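Long-range contact in putative capsular polysaccharide biosynthesis protein (Streptococcus pneumoniae serotype 4, PDB 6EWJ), which probably acts as a pyridoxal phosphate-dependent sugar aminotransferase in teichoic acid biosynthesis: residues Ile133-Asp145 against Leu307-Leu320. Residues are numbered along the deposited sequence; the frame is centred on the assembly and turned at random.
Sequences IPVELAGIVCDYD and LAHKTETVESSRHL
The carbonyl O of Ala138 accepts from two successive amides of the opposing loop: His319 N at 2.9 Å, reaching it from above the carbonyl plane, and Leu320 N, a weak bond. CE1 of His309 comes up to the same oxygen edge-on, and Ala138 CB packs on Leu320 CB at 3.7 Å. Packing is close because Gly139 has no side chain; a CB would run into the hydroxyls of Ser316 and Ser317. With chi1 at 174°, Ser316 OG swings away from its own backbone N to hydrogen-bond His309 ND1 at 2.8 Å while accepting from Arg318 N, an ST turn. Ile140 CD1 lies over one face of the His309 ring, near its rim, with Arg318 CB over the opposite face; CD1 also reaches Leu307 CD1, at 3.8 Å. Val314 CG2 leans on Val141 O (3.4 Å). The looser side is at exposed Ala308 and partly exposed Thr311 and Thr313. The connection from strand 129-132 to helix 144-153 thus packs on strand 314-315 and the loop into strand 321-325. Ala138 N hydrogen-bonds His179 ND1, and the His319 ring, bonded to Asn206, meets that of His179, consistent with this junction shaping the pyridoxal phosphate site, empty in this chain.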
loop_
_atom_site.group_PDB
_atom_site.type_symbol
_atom_site.label_atom_id
_atom_site.label_comp_id
_atom_site.label_asym_id
_atom_site.label_seq_id
_atom_site.Cartn_x
_atom_site.Cartn_y
_atom_site.Cartn_z
ATOM N N ILE A 133 16.229 -7.566 -13.376
ATOM C CA ILE A 133 15.719 -8.088 -12.097
ATOM C C ILE A 133 15.973 -9.617 -11.937
ATOM O O ILE A 133 15.089 -10.424 -12.243
ATOM C CB ILE A 133 14.186 -7.772 -11.894
ATOM C CG1 ILE A 133 13.879 -6.293 -12.188
ATOM C CG2 ILE A 133 13.745 -8.132 -10.455
ATOM C CD1 ILE A 133 12.400 -5.892 -12.028
ATOM N N PRO A 134 17.158 -10.021 -11.436
ATOM C CA PRO A 134 17.315 -11.398 -11.002
ATOM C C PRO A 134 16.430 -11.715 -9.787
ATOM O O PRO A 134 16.205 -10.816 -8.947
ATOM C CB PRO A 134 18.805 -11.466 -10.576
ATOM C CG PRO A 134 19.437 -10.176 -11.012
ATOM C CD PRO A 134 18.297 -9.190 -10.993
ATOM N N VAL A 135 16.001 -12.967 -9.672
ATOM C CA VAL A 135 15.313 -13.434 -8.492
ATOM C C VAL A 135 16.160 -14.428 -7.715
ATOM O O VAL A 135 16.725 -15.386 -8.292
ATOM C CB VAL A 135 13.931 -14.048 -8.821
ATOM C CG1 VAL A 135 14.016 -15.250 -9.731
ATOM C CG2 VAL A 135 13.186 -14.461 -7.573
ATOM N N GLU A 136 16.226 -14.228 -6.414
ATOM C CA GLU A 136 17.063 -15.029 -5.568
ATOM C C GLU A 136 16.174 -16.179 -5.064
ATOM O O GLU A 136 15.760 -16.258 -3.915
ATOM C CB GLU A 136 17.691 -14.219 -4.433
ATOM C CG GLU A 136 18.101 -12.801 -4.755
ATOM C CD GLU A 136 19.179 -12.634 -5.815
ATOM O OE1 GLU A 136 19.724 -13.619 -6.373
ATOM O OE2 GLU A 136 19.461 -11.441 -6.112
ATOM N N LEU A 137 15.878 -17.094 -5.985
ATOM C CA LEU A 137 14.861 -18.102 -5.741
ATOM C C LEU A 137 15.211 -18.993 -4.566
ATOM O O LEU A 137 16.330 -19.544 -4.507
ATOM C CB LEU A 137 14.654 -18.978 -6.961
ATOM C CG LEU A 137 13.478 -19.945 -6.853
ATOM C CD1 LEU A 137 12.139 -19.220 -6.995
ATOM C CD2 LEU A 137 13.598 -20.983 -7.971
ATOM N N ALA A 138 14.225 -19.197 -3.683
ATOM C CA ALA A 138 14.335 -20.010 -2.493
ATOM C C ALA A 138 15.384 -19.535 -1.472
ATOM O O ALA A 138 15.574 -20.182 -0.450
ATOM C CB ALA A 138 14.571 -21.456 -2.870
ATOM N N GLY A 139 16.031 -18.411 -1.741
ATOM C CA GLY A 139 17.135 -17.850 -0.919
ATOM C C GLY A 139 18.491 -17.953 -1.582
ATOM O O GLY A 139 19.487 -17.385 -1.116
ATOM N N ILE A 140 18.533 -18.667 -2.682
ATOM C CA ILE A 140 19.758 -18.876 -3.427
ATOM C C ILE A 140 20.033 -17.639 -4.309
ATOM O O ILE A 140 19.248 -17.325 -5.194
ATOM C CB ILE A 140 19.617 -20.131 -4.302
ATOM C CG1 ILE A 140 19.242 -21.340 -3.418
ATOM C CG2 ILE A 140 20.913 -20.404 -5.054
ATOM C CD1 ILE A 140 18.613 -22.479 -4.177
ATOM N N VAL A 141 21.202 -16.995 -4.087
ATOM C CA VAL A 141 21.530 -15.727 -4.712
ATOM C C VAL A 141 22.134 -16.025 -6.063
ATOM O O VAL A 141 22.913 -16.966 -6.177
ATOM C CB VAL A 141 22.541 -14.901 -3.869
ATOM C CG1 VAL A 141 22.980 -13.646 -4.607
ATOM C CG2 VAL A 141 21.887 -14.487 -2.548
ATOM N N CYS A 142 21.797 -15.223 -7.079
ATOM C CA CYS A 142 22.354 -15.379 -8.426
ATOM C C CYS A 142 23.887 -15.117 -8.594
ATOM O O CYS A 142 24.562 -14.613 -7.706
ATOM C CB CYS A 142 21.596 -14.502 -9.401
ATOM S SG CYS A 142 19.852 -15.049 -9.562
ATOM N N ASP A 143 24.392 -15.447 -9.769
ATOM C CA ASP A 143 25.823 -15.304 -10.133
ATOM C C ASP A 143 26.087 -13.828 -10.432
ATOM O O ASP A 143 26.074 -13.395 -11.592
ATOM C CB ASP A 143 26.043 -16.209 -11.378
ATOM C CG ASP A 143 27.462 -16.323 -11.829
ATOM O OD1 ASP A 143 28.385 -15.753 -11.223
ATOM O OD2 ASP A 143 27.625 -16.972 -12.902
ATOM N N TYR A 144 26.267 -13.035 -9.373
ATOM C CA TYR A 144 26.433 -11.580 -9.542
ATOM C C TYR A 144 27.715 -11.197 -10.279
ATOM O O TYR A 144 27.696 -10.242 -11.038
ATOM C CB TYR A 144 26.200 -10.806 -8.242
ATOM C CG TYR A 144 24.735 -10.552 -8.043
ATOM C CD1 TYR A 144 23.930 -11.483 -7.400
ATOM C CD2 TYR A 144 24.130 -9.407 -8.587
ATOM C CE1 TYR A 144 22.567 -11.258 -7.236
ATOM C CE2 TYR A 144 22.768 -9.181 -8.449
ATOM C CZ TYR A 144 21.999 -10.105 -7.771
ATOM O OH TYR A 144 20.651 -9.910 -7.645
ATOM N N ASP A 145 28.805 -11.949 -10.121
ATOM C CA ASP A 145 29.981 -11.663 -10.908
ATOM C C ASP A 145 29.668 -11.693 -12.398
ATOM O O ASP A 145 30.106 -10.814 -13.121
ATOM C CB ASP A 145 31.145 -12.621 -10.600
ATOM C CG ASP A 145 31.752 -12.380 -9.201
ATOM O OD1 ASP A 145 31.394 -11.405 -8.526
ATOM O OD2 ASP A 145 32.596 -13.212 -8.801
ATOM N N LEU A 307 17.240 -28.289 -4.957
ATOM C CA LEU A 307 18.146 -27.209 -5.281
ATOM C C LEU A 307 19.091 -27.072 -4.097
ATOM O O LEU A 307 18.628 -27.148 -2.938
ATOM C CB LEU A 307 17.439 -25.861 -5.438
ATOM C CG LEU A 307 16.480 -25.613 -6.555
ATOM C CD1 LEU A 307 16.194 -24.112 -6.568
ATOM C CD2 LEU A 307 16.989 -26.139 -7.890
ATOM N N ALA A 308 20.352 -26.818 -4.403
ATOM C CA ALA A 308 21.387 -26.735 -3.375
ATOM C C ALA A 308 21.327 -25.395 -2.675
ATOM O O ALA A 308 21.327 -24.341 -3.318
ATOM C CB ALA A 308 22.771 -26.984 -3.955
ATOM N N HIS A 309 21.213 -25.466 -1.355
ATOM C CA HIS A 309 21.222 -24.271 -0.523
ATOM C C HIS A 309 22.568 -23.811 -0.058
ATOM O O HIS A 309 22.707 -22.714 0.491
ATOM C CB HIS A 309 20.242 -24.437 0.635
ATOM C CG HIS A 309 18.814 -24.306 0.208
ATOM N ND1 HIS A 309 18.204 -23.082 0.017
ATOM C CD2 HIS A 309 17.863 -25.238 -0.033
ATOM C CE1 HIS A 309 16.935 -23.263 -0.304
ATOM N NE2 HIS A 309 16.698 -24.556 -0.347
ATOM N N LYS A 310 23.574 -24.654 -0.257
ATOM C CA LYS A 310 24.935 -24.313 0.095
ATOM C C LYS A 310 25.785 -24.640 -1.117
ATOM O O LYS A 310 25.724 -25.759 -1.580
ATOM C CB LYS A 310 25.359 -25.088 1.344
ATOM C CG LYS A 310 26.759 -24.791 1.879
ATOM C CD LYS A 310 27.224 -23.335 1.777
ATOM C CE LYS A 310 28.364 -23.043 2.788
ATOM N NZ LYS A 310 28.874 -21.638 2.827
ATOM N N THR A 311 26.445 -23.627 -1.677
ATOM C CA THR A 311 27.343 -23.780 -2.806
ATOM C C THR A 311 28.710 -23.132 -2.471
ATOM O O THR A 311 28.890 -22.515 -1.438
ATOM C CB THR A 311 26.771 -23.204 -4.123
ATOM O OG1 THR A 311 26.805 -21.763 -4.108
ATOM C CG2 THR A 311 25.332 -23.740 -4.387
ATOM N N GLU A 312 29.619 -23.250 -3.411
ATOM C CA GLU A 312 30.900 -22.570 -3.384
ATOM C C GLU A 312 30.779 -21.070 -3.148
ATOM O O GLU A 312 31.556 -20.482 -2.377
ATOM C CB GLU A 312 31.561 -22.863 -4.729
ATOM C CG GLU A 312 33.010 -22.480 -4.871
ATOM C CD GLU A 312 33.648 -23.181 -6.029
ATOM O OE1 GLU A 312 33.748 -22.580 -7.120
ATOM O OE2 GLU A 312 34.055 -24.351 -5.846
ATOM N N THR A 313 29.752 -20.465 -3.764
ATOM C CA THR A 313 29.488 -19.013 -3.642
ATOM C C THR A 313 28.328 -18.600 -2.738
ATOM O O THR A 313 28.302 -17.454 -2.283
ATOM C CB THR A 313 29.261 -18.362 -5.014
ATOM O OG1 THR A 313 28.125 -18.957 -5.657
ATOM C CG2 THR A 313 30.478 -18.511 -5.880
ATOM N N VAL A 314 27.369 -19.488 -2.465
ATOM C CA VAL A 314 26.141 -19.101 -1.801
ATOM C C VAL A 314 25.942 -19.845 -0.492
ATOM O O VAL A 314 26.107 -21.073 -0.437
ATOM C CB VAL A 314 24.901 -19.364 -2.709
ATOM C CG1 VAL A 314 23.544 -19.139 -1.967
ATOM C CG2 VAL A 314 25.007 -18.502 -3.940
ATOM N N GLU A 315 25.545 -19.103 0.529
ATOM C CA GLU A 315 24.852 -19.664 1.683
ATOM C C GLU A 315 23.424 -19.094 1.664
ATOM O O GLU A 315 23.184 -17.910 1.993
ATOM C CB GLU A 315 25.561 -19.298 2.994
ATOM C CG GLU A 315 24.850 -19.709 4.298
ATOM C CD GLU A 315 25.075 -21.132 4.736
ATOM O OE1 GLU A 315 25.697 -21.926 4.023
ATOM O OE2 GLU A 315 24.580 -21.497 5.818
ATOM N N SER A 316 22.477 -19.952 1.310
ATOM C CA SER A 316 21.069 -19.555 1.211
ATOM C C SER A 316 20.445 -19.361 2.568
ATOM O O SER A 316 20.815 -20.030 3.511
ATOM C CB SER A 316 20.273 -20.629 0.419
ATOM O OG SER A 316 18.868 -20.352 0.416
ATOM N N SER A 317 19.494 -18.418 2.655
ATOM C CA SER A 317 18.622 -18.265 3.848
ATOM C C SER A 317 17.644 -19.415 4.037
ATOM O O SER A 317 16.999 -19.492 5.060
ATOM C CB SER A 317 17.851 -16.926 3.806
ATOM O OG SER A 317 17.139 -16.813 2.575
ATOM N N ARG A 318 17.512 -20.282 3.020
ATOM C CA ARG A 318 16.752 -21.526 3.088
ATOM C C ARG A 318 15.275 -21.247 3.293
ATOM O O ARG A 318 14.665 -21.659 4.307
ATOM C CB ARG A 318 17.318 -22.467 4.136
ATOM C CG ARG A 318 18.746 -22.914 3.795
ATOM C CD ARG A 318 19.372 -23.714 4.905
ATOM N NE ARG A 318 20.724 -24.161 4.572
ATOM C CZ ARG A 318 21.852 -23.455 4.712
ATOM N NH1 ARG A 318 21.817 -22.184 5.162
ATOM N NH2 ARG A 318 23.011 -24.013 4.381
ATOM N N HIS A 319 14.744 -20.474 2.355
ATOM C CA HIS A 319 13.300 -20.077 2.380
ATOM C C HIS A 319 12.327 -21.114 1.788
ATOM O O HIS A 319 11.316 -21.431 2.401
ATOM C CB HIS A 319 13.116 -18.746 1.648
ATOM C CG HIS A 319 11.688 -18.367 1.522
ATOM N ND1 HIS A 319 10.846 -18.318 2.610
ATOM C CD2 HIS A 319 10.915 -18.189 0.436
ATOM C CE1 HIS A 319 9.622 -18.077 2.192
ATOM N NE2 HIS A 319 9.647 -17.977 0.880
ATOM N N LEU A 320 12.692 -21.691 0.650
ATOM C CA LEU A 320 11.921 -22.805 0.048
ATOM C C LEU A 320 12.767 -24.040 -0.200
ATOM O O LEU A 320 13.930 -23.934 -0.673
ATOM C CB LEU A 320 11.360 -22.375 -1.286
ATOM C CG LEU A 320 10.358 -21.189 -1.239
ATOM C CD1 LEU A 320 10.080 -20.771 -2.665
ATOM C CD2 LEU A 320 9.083 -21.530 -0.493
#